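Local coordinates for protein CG1507-PB, isoform B (Drosophila melanogaster, PDB 5FGO) that belongs to a protein that probably binds purine-rich single-stranded DNA and RNA; this chain is its third PUR repeat, paired with a second copy, at residues B[59-62]-B[63-66]. Residues are numbered along the deposited sequence; the frame is centred on the assembly and turned at random.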
ATOM      1  N   CYS B  59      10.638  -4.426  -3.636  1.00  3.15           N
ATOM      2  CA  CYS B  59       9.901  -5.085  -2.569  1.00  4.05           C
ATOM      3  C   CYS B  59       8.403  -5.196  -2.831  1.00  1.71           C
ATOM      4  O   CYS B  59       7.630  -5.518  -1.930  1.00  2.40           O
ATOM      5  CB  CYS B  59      10.193  -4.389  -1.230  1.00 14.59           C
ATOM      6  SG  CYS B  59       9.512  -2.737  -1.037  1.00  9.94           S
ATOM      7  N   TRP B  60       7.995  -5.001  -4.077  1.00  2.42           N
ATOM      8  CA  TRP B  60       6.574  -5.174  -4.438  1.00  4.34           C
ATOM      9  C   TRP B  60       6.075  -6.591  -4.091  1.00  3.19           C
ATOM     10  O   TRP B  60       4.943  -6.751  -3.612  1.00  1.73           O
ATOM     11  CB  TRP B  60       6.321  -4.882  -5.935  1.00  2.47           C
ATOM     12  CG  TRP B  60       6.477  -3.420  -6.270  1.00  3.95           C
ATOM     13  CD1 TRP B  60       6.868  -2.428  -5.415  1.00  2.24           C
ATOM     14  CD2 TRP B  60       6.180  -2.774  -7.519  1.00  2.76           C
ATOM     15  NE1 TRP B  60       6.883  -1.222  -6.068  1.00  2.98           N
ATOM     16  CE2 TRP B  60       6.454  -1.403  -7.353  1.00  2.85           C
ATOM     17  CE3 TRP B  60       5.720  -3.222  -8.759  1.00  5.22           C
ATOM     18  CZ2 TRP B  60       6.291  -0.478  -8.380  1.00  4.73           C
ATOM     19  CZ3 TRP B  60       5.551  -2.297  -9.788  1.00  3.39           C
ATOM     20  CH2 TRP B  60       5.836  -0.941  -9.588  1.00  4.07           C
ATOM     21  N   ILE B  61       6.906  -7.609  -4.338  1.00  1.96           N
ATOM     22  CA  ILE B  61       6.510  -8.982  -4.033  1.00  2.23           C
ATOM     23  C   ILE B  61       6.326  -9.201  -2.537  1.00  1.48           C
ATOM     24  O   ILE B  61       5.322  -9.780  -2.101  1.00  1.58           O
ATOM     25  CB  ILE B  61       7.513 -10.010  -4.582  1.00  5.30           C
ATOM     26  CG1 ILE B  61       7.398 -10.092  -6.101  1.00  1.40           C
ATOM     27  CG2 ILE B  61       7.189 -11.403  -4.043  1.00  2.27           C
ATOM     28  CD1 ILE B  61       6.072 -10.681  -6.534  1.00  3.03           C
ATOM     29  N   ARG B  62       7.311  -8.768  -1.756  1.00  2.15           N
ATOM     30  CA  ARG B  62       7.225  -8.860  -0.297  1.00  3.65           C
ATOM     31  C   ARG B  62       5.925  -8.231   0.206  1.00  2.25           C
ATOM     32  O   ARG B  62       5.234  -8.800   1.057  1.00  2.34           O
ATOM     33  CB  ARG B  62       8.463  -8.204   0.356  1.00  2.76           C
ATOM     34  CG  ARG B  62       9.634  -9.157   0.614  1.00  6.67           C
ATOM     35  CD  ARG B  62      10.904  -8.462   1.090  1.00 19.58           C
ATOM     36  NE  ARG B  62      11.586  -7.786  -0.017  1.00 25.61           N
ATOM     37  CZ  ARG B  62      12.648  -6.995   0.111  1.00 18.90           C
ATOM     38  NH1 ARG B  62      13.127  -6.695   1.308  1.00  9.73           N
ATOM     39  NH2 ARG B  62      13.200  -6.455  -0.965  1.00 21.43           N
ATOM     40  N   PHE B  63       5.589  -7.078  -0.358  1.00  1.41           N
ATOM     41  CA  PHE B  63       4.336  -6.399  -0.086  1.00  1.72           C
ATOM     42  C   PHE B  63       3.088  -7.207  -0.444  1.00  2.84           C
ATOM     43  O   PHE B  63       2.169  -7.384   0.358  1.00  2.52           O
ATOM     44  CB  PHE B  63       4.325  -5.114  -0.878  1.00  1.43           C
ATOM     45  CG  PHE B  63       4.144  -3.904  -0.059  1.00  2.57           C
ATOM     46  CD1 PHE B  63       5.236  -3.290   0.530  1.00  5.89           C
ATOM     47  CD2 PHE B  63       2.893  -3.350   0.106  1.00  4.58           C
ATOM     48  CE1 PHE B  63       5.081  -2.143   1.283  1.00  4.56           C
ATOM     49  CE2 PHE B  63       2.727  -2.202   0.852  1.00  2.66           C
ATOM     50  CZ  PHE B  63       3.816  -1.605   1.442  1.00  4.34           C
ATOM     51  N   ARG B  64       3.089  -7.718  -1.666  1.00  4.50           N
ATOM     52  CA  ARG B  64       1.987  -8.489  -2.188  1.00  3.09           C
ATOM     53  C   ARG B  64       1.728  -9.707  -1.282  1.00  5.97           C
ATOM     54  O   ARG B  64       0.569 -10.067  -1.029  1.00  4.66           O
ATOM     55  CB  ARG B  64       2.286  -8.883  -3.637  1.00  4.30           C
ATOM     56  CG  ARG B  64       1.044  -9.224  -4.466  1.00  7.70           C
ATOM     57  CD  ARG B  64       0.715 -10.696  -4.462  1.00  7.86           C
ATOM     58  NE  ARG B  64       1.740 -11.445  -5.162  1.00  8.36           N
ATOM     59  CZ  ARG B  64       2.537 -12.319  -4.568  1.00 13.26           C
ATOM     60  NH1 ARG B  64       2.389 -12.566  -3.272  1.00  8.32           N
ATOM     61  NH2 ARG B  64       3.460 -12.960  -5.270  1.00 15.40           N
ATOM     62  N   ASP B  65       2.808 -10.332  -0.801  1.00  2.81           N
ATOM     63  CA  ASP B  65       2.705 -11.524   0.053  1.00  3.80           C
ATOM     64  C   ASP B  65       2.073 -11.176   1.396  1.00  4.45           C
ATOM     65  O   ASP B  65       1.223 -11.897   1.915  1.00  3.84           O
ATOM     66  CB  ASP B  65       4.080 -12.161   0.275  1.00  4.25           C
ATOM     67  CG  ASP B  65       4.680 -12.740  -0.995  1.00  3.19           C
ATOM     68  OD1 ASP B  65       3.928 -13.072  -1.925  1.00  6.27           O
ATOM     69  OD2 ASP B  65       5.916 -12.828  -1.084  1.00  2.34           O
ATOM     70  N   ILE B  66       2.508 -10.072   1.979  1.00  5.22           N
ATOM     71  CA  ILE B  66       1.910  -9.638   3.222  1.00  4.22           C
ATOM     72  C   ILE B  66       0.399  -9.469   3.002  1.00  6.51           C
ATOM     73  O   ILE B  66      -0.433  -9.888   3.825  1.00  5.33           O
ATOM     74  CB  ILE B  66       2.546  -8.339   3.709  1.00  5.11           C
ATOM     75  CG1 ILE B  66       3.955  -8.637   4.214  1.00  4.40           C
ATOM     76  CG2 ILE B  66       1.697  -7.693   4.796  1.00  6.80           C
ATOM     77  CD1 ILE B  66       4.767  -7.444   4.493  1.00  1.52           C
TER
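The Phe63 ring presents an edge to the carbonyl of Cys59, whose O lies near the ring plane at 4.1 Å from Phe63 CD1. Two guanidinium groups are met on a face. Ile61 O sits 4.2 Å above the plane of the Arg64 group, displaced toward its rim, and Cys59 CB is similarly offset over one face of the Arg62 group, whose NH2 turns back to bond Lys58 O. Bends at chi2 and chi3 of Arg64 fold its chain alongside Ile61, leaving NH2 3.7 Å from Ile61 CD1, a van der Waals contact between a guanidinium nitrogen and a methyl. One turn on, the Asp65 carboxylate slants across the other branch of Ile61: with chi1 at -72°, CG2 stands anti to the backbone N and meets OD2 at 3.5 Å, while CG1 carries CD1 to Arg64. Arg64 NH1 and Asp65 OD1 are placed as a salt-bridge pair, but their modelled separation is implausibly short and the detail is doubtful.

Four consecutive i to i+4 bonds define the first turns of the helix. Cys59 holds the N-cap position, and its O accepts from Phe63 N at 3.0 Å with an N-H...O angle of 166°. The series continues from Arg64 N to Trp60 O (2.9 Å), Asp65 N to Ile61 O (2.9 Å) and Ile66 N to Arg62 O (3.1 Å).

All this belongs to the start of helix 60-72, the element that follows the four-stranded antiparallel sheet of a PUR repeat. Trp60 NE1 hydrogen-bonds Ile55 O in strand 49-56, an edge strand of this chain's sheet. On the buried side, Phe63 meets Phe29 of the second subunit edge-to-face and Phe67 of that subunit with nearly parallel planes, placing the helix against a strand and the helix of its partner.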